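Local coordinates for C3-degrading proteinase (CppA protein) (Streptococcus pneumoniae, PDB 3E0R) that probably degrades complement component C3 as a proteinase, although both halves belong to the glyoxalase clan, at residues I12-K17 against I153-H158; S165-S170 against S197-L202. All coordinates share one frame; numbering follows the deposited sequence.

Contact 1: residues I12-K17 against I153-H158; sequences IIPTLK and ISMELH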
ATOM      1  N   ILE A  12       6.414   5.726  -4.493  1.00 19.98           N
ATOM      2  CA  ILE A  12       6.511   4.957  -3.248  1.00 19.18           C
ATOM      3  C   ILE A  12       5.724   3.669  -3.404  1.00 18.75           C
ATOM      4  O   ILE A  12       4.518   3.687  -3.787  1.00 19.27           O
ATOM      5  CB  ILE A  12       6.035   5.769  -2.011  1.00 18.94           C
ATOM      6  CG1 ILE A  12       6.686   7.179  -2.008  1.00 20.09           C
ATOM      7  CG2 ILE A  12       6.372   5.009  -0.697  1.00 20.38           C
ATOM      8  CD1 ILE A  12       6.246   8.086  -0.854  1.00 18.10           C
ATOM      9  N   ILE A  13       6.414   2.535  -3.169  1.00 18.57           N
ATOM     10  CA  ILE A  13       5.796   1.194  -3.223  1.00 18.05           C
ATOM     11  C   ILE A  13       5.815   0.496  -1.821  1.00 18.14           C
ATOM     12  O   ILE A  13       6.884   0.167  -1.278  1.00 18.88           O
ATOM     13  CB  ILE A  13       6.443   0.303  -4.279  1.00 18.54           C
ATOM     14  CG1 ILE A  13       6.465   1.009  -5.652  1.00 20.98           C
ATOM     15  CG2 ILE A  13       5.713  -1.011  -4.456  1.00 16.73           C
ATOM     16  CD1 ILE A  13       7.731   0.770  -6.393  1.00 22.95           C
ATOM     17  N   PRO A  14       4.613   0.305  -1.234  1.00 17.02           N
ATOM     18  CA  PRO A  14       4.454  -0.438   0.001  1.00 16.15           C
ATOM     19  C   PRO A  14       4.549  -1.931  -0.261  1.00 15.55           C
ATOM     20  O   PRO A  14       4.242  -2.389  -1.379  1.00 14.14           O
ATOM     21  CB  PRO A  14       3.067  -0.070   0.452  1.00 15.77           C
ATOM     22  CG  PRO A  14       2.337   0.273  -0.860  1.00 17.10           C
ATOM     23  CD  PRO A  14       3.328   0.805  -1.787  1.00 14.88           C
ATOM     24  N   THR A  15       5.113  -2.637   0.730  1.00 15.73           N
ATOM     25  CA  THR A  15       5.118  -4.087   0.822  1.00 15.76           C
ATOM     26  C   THR A  15       4.292  -4.411   2.043  1.00 16.20           C
ATOM     27  O   THR A  15       4.607  -3.964   3.161  1.00 15.20           O
ATOM     28  CB  THR A  15       6.536  -4.725   1.023  1.00 17.10           C
ATOM     29  OG1 THR A  15       7.376  -4.437  -0.118  1.00 16.44           O
ATOM     30  CG2 THR A  15       6.414  -6.277   1.275  1.00 13.87           C
ATOM     31  N   LEU A  16       3.229  -5.183   1.802  1.00 17.24           N
ATOM     32  CA  LEU A  16       2.393  -5.768   2.836  1.00 17.18           C
ATOM     33  C   LEU A  16       2.739  -7.252   2.957  1.00 17.35           C
ATOM     34  O   LEU A  16       2.847  -7.971   1.953  1.00 17.98           O
ATOM     35  CB  LEU A  16       0.905  -5.580   2.495  1.00 16.80           C
ATOM     36  CG  LEU A  16       0.426  -4.126   2.274  1.00 18.81           C
ATOM     37  CD1 LEU A  16      -1.102  -4.094   2.012  1.00 15.56           C
ATOM     38  CD2 LEU A  16       0.776  -3.161   3.472  1.00 17.17           C
ATOM     39  N   LYS A  17       2.908  -7.715   4.190  1.00 17.81           N
ATOM     40  CA  LYS A  17       3.058  -9.136   4.455  1.00 18.73           C
ATOM     41  C   LYS A  17       1.705  -9.879   4.312  1.00 19.04           C
ATOM     42  O   LYS A  17       0.648  -9.355   4.714  1.00 18.24           O
ATOM     43  CB  LYS A  17       3.732  -9.366   5.799  1.00 17.35           C
ATOM     44  CG  LYS A  17       5.101  -8.800   5.786  1.00 17.61           C
ATOM     45  CD  LYS A  17       5.765  -8.853   7.160  1.00 20.20           C
ATOM     46  CE  LYS A  17       6.315 -10.246   7.538  1.00 18.59           C
ATOM     47  NZ  LYS A  17       6.331 -10.498   8.999  1.00 17.96           N
ATOM     48  N   ILE A 153      -1.356   4.315  -5.889  1.00 20.14           N
ATOM     49  CA  ILE A 153      -1.417   3.920  -4.492  1.00 20.00           C
ATOM     50  C   ILE A 153      -1.011   5.087  -3.632  1.00 20.34           C
ATOM     51  O   ILE A 153      -0.038   5.769  -3.890  1.00 19.81           O
ATOM     52  CB  ILE A 153      -0.461   2.731  -4.158  1.00 19.62           C
ATOM     53  CG1 ILE A 153      -0.835   1.495  -4.953  1.00 17.84           C
ATOM     54  CG2 ILE A 153      -0.405   2.379  -2.616  1.00 19.13           C
ATOM     55  CD1 ILE A 153      -2.123   1.019  -4.808  1.00 16.07           C
ATOM     56  N   SER A 154      -1.770   5.329  -2.587  1.00 21.29           N
ATOM     57  CA  SER A 154      -1.232   6.123  -1.483  1.00 21.15           C
ATOM     58  C   SER A 154      -1.640   5.404  -0.215  1.00 21.32           C
ATOM     59  O   SER A 154      -2.236   4.310  -0.276  1.00 20.17           O
ATOM     60  CB  SER A 154      -1.731   7.565  -1.572  1.00 21.67           C
ATOM     61  OG  SER A 154      -3.125   7.656  -1.515  1.00 21.96           O
HETATM   62  N   MSE A 155      -1.333   5.980   0.937  1.00 21.91           N
HETATM   63  CA  MSE A 155      -1.721   5.301   2.182  1.00 22.33           C
HETATM   64  C   MSE A 155      -1.836   6.203   3.400  1.00 21.42           C
HETATM   65  O   MSE A 155      -1.229   7.279   3.466  1.00 20.91           O
HETATM   66  CB  MSE A 155      -0.690   4.208   2.468  1.00 22.14           C
HETATM   67  CG  MSE A 155       0.626   4.767   2.879  1.00 22.70           C
HETATM   68 SE   MSE A 155       2.027   3.539   2.468  0.60 26.32          SE
HETATM   69  CE  MSE A 155       2.409   4.174   0.639  1.00 16.91           C
ATOM     70  N   GLU A 156      -2.601   5.740   4.373  1.00 21.86           N
ATOM     71  CA  GLU A 156      -2.610   6.351   5.677  1.00 23.22           C
ATOM     72  C   GLU A 156      -1.860   5.409   6.597  1.00 24.40           C
ATOM     73  O   GLU A 156      -2.083   4.200   6.536  1.00 26.25           O
ATOM     74  CB  GLU A 156      -4.021   6.573   6.159  1.00 23.21           C
ATOM     75  CG  GLU A 156      -4.699   7.709   5.478  1.00 23.83           C
ATOM     76  CD  GLU A 156      -6.200   7.573   5.411  1.00 25.50           C
ATOM     77  OE1 GLU A 156      -6.796   6.692   6.068  1.00 29.43           O
ATOM     78  OE2 GLU A 156      -6.797   8.401   4.703  1.00 30.53           O
ATOM     79  N   LEU A 157      -0.943   5.945   7.415  1.00 25.01           N
ATOM     80  CA  LEU A 157      -0.118   5.150   8.308  1.00 24.16           C
ATOM     81  C   LEU A 157      -0.363   5.549   9.728  1.00 23.98           C
ATOM     82  O   LEU A 157      -0.420   6.714  10.015  1.00 24.63           O
ATOM     83  CB  LEU A 157       1.354   5.328   7.967  1.00 24.90           C
ATOM     84  CG  LEU A 157       1.801   4.897   6.565  1.00 24.75           C
ATOM     85  CD1 LEU A 157       3.286   4.982   6.442  1.00 24.99           C
ATOM     86  CD2 LEU A 157       1.334   3.486   6.184  1.00 26.45           C
ATOM     87  N   HIS A 158      -0.513   4.566  10.620  1.00 23.48           N
ATOM     88  CA  HIS A 158      -0.704   4.800  12.028  1.00 23.17           C
ATOM     89  C   HIS A 158       0.661   4.935  12.722  1.00 22.89           C
ATOM     90  O   HIS A 158       1.513   4.028  12.663  1.00 21.00           O
ATOM     91  CB  HIS A 158      -1.514   3.650  12.660  1.00 23.81           C
ATOM     92  CG  HIS A 158      -2.993   3.707  12.400  1.00 23.68           C
ATOM     93  ND1 HIS A 158      -3.713   2.606  12.002  1.00 22.44           N
ATOM     94  CD2 HIS A 158      -3.888   4.713  12.540  1.00 24.61           C
ATOM     95  CE1 HIS A 158      -4.986   2.935  11.884  1.00 25.69           C
ATOM     96  NE2 HIS A 158      -5.121   4.209  12.210  1.00 25.74           N
TER
HETATM   97  O   HOH W   1       2.605   5.550  -2.932  1.00 31.60           O

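Contact 2: residues S165-S170 against S197-L202; sequences SFLESS and SMLKFL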
ATOM      1  N   SER A 165       8.767   9.760  12.506  1.00 32.97           N
ATOM      2  CA  SER A 165       9.266   9.085  11.344  1.00 32.85           C
ATOM      3  C   SER A 165      10.482   9.851  10.812  1.00 33.17           C
ATOM      4  O   SER A 165      10.567  11.080  10.908  1.00 33.32           O
ATOM      5  CB  SER A 165       8.195   8.981  10.265  1.00 32.45           C
ATOM      6  OG  SER A 165       8.758   8.514   9.055  1.00 33.22           O
ATOM      7  N   PHE A 166      11.417   9.086  10.268  1.00 32.88           N
ATOM      8  CA  PHE A 166      12.475   9.601   9.434  1.00 33.52           C
ATOM      9  C   PHE A 166      11.925  10.248   8.162  1.00 33.98           C
ATOM     10  O   PHE A 166      12.618  11.064   7.548  1.00 33.81           O
ATOM     11  CB  PHE A 166      13.475   8.479   9.057  1.00 32.72           C
ATOM     12  CG  PHE A 166      14.525   8.230  10.094  1.00 31.77           C
ATOM     13  CD1 PHE A 166      15.530   9.157  10.320  1.00 31.89           C
ATOM     14  CD2 PHE A 166      14.522   7.072  10.841  1.00 31.39           C
ATOM     15  CE1 PHE A 166      16.516   8.925  11.283  1.00 32.20           C
ATOM     16  CE2 PHE A 166      15.492   6.841  11.798  1.00 31.04           C
ATOM     17  CZ  PHE A 166      16.494   7.766  12.013  1.00 32.04           C
ATOM     18  N   LEU A 167      10.703   9.871   7.772  1.00 34.91           N
ATOM     19  CA  LEU A 167      10.036  10.438   6.605  1.00 35.72           C
ATOM     20  C   LEU A 167       9.518  11.880   6.848  1.00 36.50           C
ATOM     21  O   LEU A 167       8.724  12.155   7.774  1.00 36.18           O
ATOM     22  CB  LEU A 167       8.932   9.486   6.153  1.00 35.64           C
ATOM     23  CG  LEU A 167       9.448   8.080   5.776  1.00 36.84           C
ATOM     24  CD1 LEU A 167       8.295   7.194   5.185  1.00 35.62           C
ATOM     25  CD2 LEU A 167      10.715   8.129   4.822  1.00 31.72           C
ATOM     26  N   GLU A 168      10.023  12.811   6.043  1.00 37.70           N
ATOM     27  CA  GLU A 168       9.602  14.210   6.139  1.00 38.82           C
ATOM     28  C   GLU A 168       8.380  14.421   5.267  1.00 39.68           C
ATOM     29  O   GLU A 168       8.285  13.842   4.185  1.00 40.03           O
ATOM     30  CB  GLU A 168      10.715  15.182   5.711  1.00 39.13           C
ATOM     31  CG  GLU A 168      12.009  15.133   6.534  1.00 39.90           C
ATOM     32  CD  GLU A 168      11.754  15.193   8.034  1.00 42.30           C
ATOM     33  OE1 GLU A 168      10.695  15.732   8.440  1.00 45.24           O
ATOM     34  OE2 GLU A 168      12.596  14.686   8.811  1.00 42.86           O
ATOM     35  N   SER A 169       7.443  15.237   5.749  1.00 40.54           N
ATOM     36  CA  SER A 169       6.298  15.725   4.943  1.00 41.30           C
ATOM     37  C   SER A 169       6.736  16.378   3.616  1.00 41.66           C
ATOM     38  O   SER A 169       6.000  16.348   2.611  1.00 41.50           O
ATOM     39  CB  SER A 169       5.480  16.756   5.756  1.00 41.78           C
ATOM     40  OG  SER A 169       4.842  16.136   6.869  1.00 42.95           O
ATOM     41  N   SER A 170       7.924  16.994   3.648  1.00 42.06           N
ATOM     42  CA  SER A 170       8.547  17.596   2.467  1.00 42.05           C
ATOM     43  C   SER A 170       8.676  16.541   1.371  1.00 42.35           C
ATOM     44  O   SER A 170       8.259  16.774   0.229  1.00 42.60           O
ATOM     45  CB  SER A 170       9.944  18.152   2.809  1.00 42.06           C
ATOM     46  OG  SER A 170      10.101  18.360   4.203  1.00 41.12           O
ATOM     47  N   SER A 197       5.580  -3.753   5.954  1.00 15.40           N
ATOM     48  CA  SER A 197       6.909  -4.116   6.386  1.00 16.65           C
ATOM     49  C   SER A 197       8.011  -3.350   5.685  1.00 17.13           C
ATOM     50  O   SER A 197       9.098  -3.222   6.228  1.00 15.83           O
ATOM     51  CB  SER A 197       7.149  -5.584   6.171  1.00 17.14           C
ATOM     52  OG  SER A 197       7.086  -5.931   4.802  1.00 19.20           O
HETATM   53  N   MSE A 198       7.715  -2.843   4.489  1.00 17.38           N
HETATM   54  CA  MSE A 198       8.636  -2.007   3.761  1.00 17.99           C
HETATM   55  C   MSE A 198       7.947  -0.942   2.927  1.00 16.08           C
HETATM   56  O   MSE A 198       6.907  -1.150   2.365  1.00 15.19           O
HETATM   57  CB  MSE A 198       9.484  -2.895   2.876  1.00 17.86           C
HETATM   58  CG  MSE A 198      10.490  -2.156   2.016  1.00 20.31           C
HETATM   59 SE   MSE A 198      11.713  -3.454   1.259  0.80 25.49          SE
HETATM   60  CE  MSE A 198      11.461  -3.000  -0.617  1.00 22.08           C
ATOM     61  N   LEU A 199       8.578   0.212   2.837  1.00 15.93           N
ATOM     62  CA  LEU A 199       8.267   1.227   1.818  1.00 15.50           C
ATOM     63  C   LEU A 199       9.478   1.302   0.882  1.00 15.17           C
ATOM     64  O   LEU A 199      10.598   1.425   1.352  1.00 15.53           O
ATOM     65  CB  LEU A 199       8.009   2.565   2.502  1.00 14.54           C
ATOM     66  CG  LEU A 199       6.741   2.550   3.366  1.00 14.49           C
ATOM     67  CD1 LEU A 199       6.705   3.592   4.464  1.00 10.35           C
ATOM     68  CD2 LEU A 199       5.538   2.720   2.453  1.00 14.77           C
ATOM     69  N   LYS A 200       9.274   1.155  -0.422  1.00 14.95           N
ATOM     70  CA  LYS A 200      10.348   1.365  -1.376  1.00 14.86           C
ATOM     71  C   LYS A 200      10.207   2.708  -2.074  1.00 14.89           C
ATOM     72  O   LYS A 200       9.141   3.044  -2.555  1.00 15.22           O
ATOM     73  CB  LYS A 200      10.364   0.261  -2.410  1.00 15.49           C
ATOM     74  CG  LYS A 200      11.548   0.343  -3.313  1.00 16.97           C
ATOM     75  CD  LYS A 200      11.401  -0.330  -4.599  1.00 20.94           C
ATOM     76  CE  LYS A 200      11.892  -1.729  -4.541  1.00 26.73           C
ATOM     77  NZ  LYS A 200      12.505  -2.050  -3.244  1.00 28.24           N
ATOM     78  N   PHE A 201      11.285   3.486  -2.104  1.00 14.84           N
ATOM     79  CA  PHE A 201      11.298   4.786  -2.734  1.00 15.27           C
ATOM     80  C   PHE A 201      12.129   4.722  -4.007  1.00 14.85           C
ATOM     81  O   PHE A 201      13.340   4.462  -3.965  1.00 14.20           O
ATOM     82  CB  PHE A 201      11.863   5.839  -1.774  1.00 15.40           C
ATOM     83  CG  PHE A 201      11.160   5.871  -0.463  1.00 15.63           C
ATOM     84  CD1 PHE A 201      10.223   6.836  -0.190  1.00 18.77           C
ATOM     85  CD2 PHE A 201      11.452   4.938   0.513  1.00 17.30           C
ATOM     86  CE1 PHE A 201       9.563   6.844   1.014  1.00 17.13           C
ATOM     87  CE2 PHE A 201      10.831   4.955   1.701  1.00 18.82           C
ATOM     88  CZ  PHE A 201       9.846   5.901   1.948  1.00 16.94           C
ATOM     89  N   LEU A 202      11.465   4.914  -5.134  1.00 14.77           N
ATOM     90  CA  LEU A 202      12.148   5.089  -6.392  1.00 15.78           C
ATOM     91  C   LEU A 202      12.438   6.587  -6.576  1.00 16.35           C
ATOM     92  O   LEU A 202      11.540   7.426  -6.444  1.00 18.12           O
ATOM     93  CB  LEU A 202      11.319   4.527  -7.534  1.00 15.72           C
ATOM     94  CG  LEU A 202      10.965   3.040  -7.525  1.00 16.09           C
ATOM     95  CD1 LEU A 202      10.369   2.671  -8.887  1.00 16.24           C
ATOM     96  CD2 LEU A 202      12.163   2.154  -7.257  1.00 12.56           C
TER

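Contact 1: residues I12-K17 against I153-H158
M155, a selenomethionine, reaches from strand 151-159 toward strand 9-18 and meets I12 and P14 with its terminal methyl. Its CB leaves the backbone toward the 12-17 segment, and CG sits between the backbone N and the carbonyl carbon (chi1 71°). From CG the chain runs on to SE, which packs against L199 on strand 196-203, the neighbour of strand 9-18. The turn about the CG-SE bond (chi3 89°) brings CE against the side chains of 12-17, 4.2 Å from P14 CG and 4.3 Å from I12 CG2.

The two strands belong to different sheets, 9-18 to the eight-stranded mixed sheet and 151-159 to the seven-stranded one. Their local axes pass 7.7 Å apart at 61°, so this is packing between sheets rather than strand pairing. Segment 12-17 belongs to the N-terminal CppA family and 153-158 to the C-terminal one, both of the glyoxalase clan, so the contact joins parts of both.

P14 also has I153 against its ring. The branch methyl CG2 of I153, anti to the backbone N, comes to 3.9 Å from P14 CG and 4.1 Å from P14 CD, the two side chains crossing at a slant.

One water also links the two backbones. It donates to I12 O and to I153 O, at 2.8 Å in each case, and so bridges two backbone carbonyls that could not bond to each other directly. L77 of strand 74-81 also touches the I153 side chain.

Contact 2: residues S165-S170 against S197-L202
Strand 197-202 runs extended opposite a 165-170 segment that is mostly loop, with a weakly bonded helix about 169-170. The backbones stay well apart: the nearest CA atoms, those of L167 and L199, are 10.5 Å from each other, and side chains span the gap. The loop is shaped by an ST turn, in which S165 OG accepts a bond from L167 N at 2.7 Å with an N-H...O angle of 151°. At the start of segment 197-202 there is a classic beta bulge, where S197 and M198 both face T15 of strand 9-18.

L167 supplies the whole of the loop's side of the contact. With CG beside the backbone N (chi1 -60°), its fork points at the strand and each methyl finds a partner. CD2 comes to 3.7 Å from F201 CZ, approaching the ring obliquely, while CD1 lies 3.8 Å from that same CZ, so the end of the ring sits close to both branches. CD1 also reaches L199 CD1, at 4.0 Å, where the two leucines slant across one another. L167 and F201 come from opposite directions.

Neighbours enclose the group. F241 of strand 238-243 stacks on the F201 ring, L239 of that strand touches both L199 and F201, and L176 of strand 176-180 packs on L167. D233 accepts from F166 N and is hydrogen-bonded to S165 OG, which helps place the turn.

Only carbon meets carbon between the two segments. The loop is therefore probably seated on the sheet by exclusion of water from L167, L199 and F201, while polar bonds, among them that of the ST turn and those to D233, probably help set its shape.

Near the N terminus, strand 9-18 lies in the interior of the eight-stranded sheet. About 135 residues later the chain returns as strand 151-159, and contact 1 closes that long loop between the two sheets. The chain continues into the 165-170 segment, then through strand 176-180 to strand 196-203, where contact 2 closes a much shorter loop of 26 residues and ties the 165-170 loop to the eight-stranded sheet. The two loops follow in series, neither enclosing nor crossing the other. Their centres are about 10 Å apart, and neighbouring strands 9-18 and 196-203 join them, with probable backbone bonds I13 O to K200 N (2.7 Å) and T15 N to M198 O (2.8 Å).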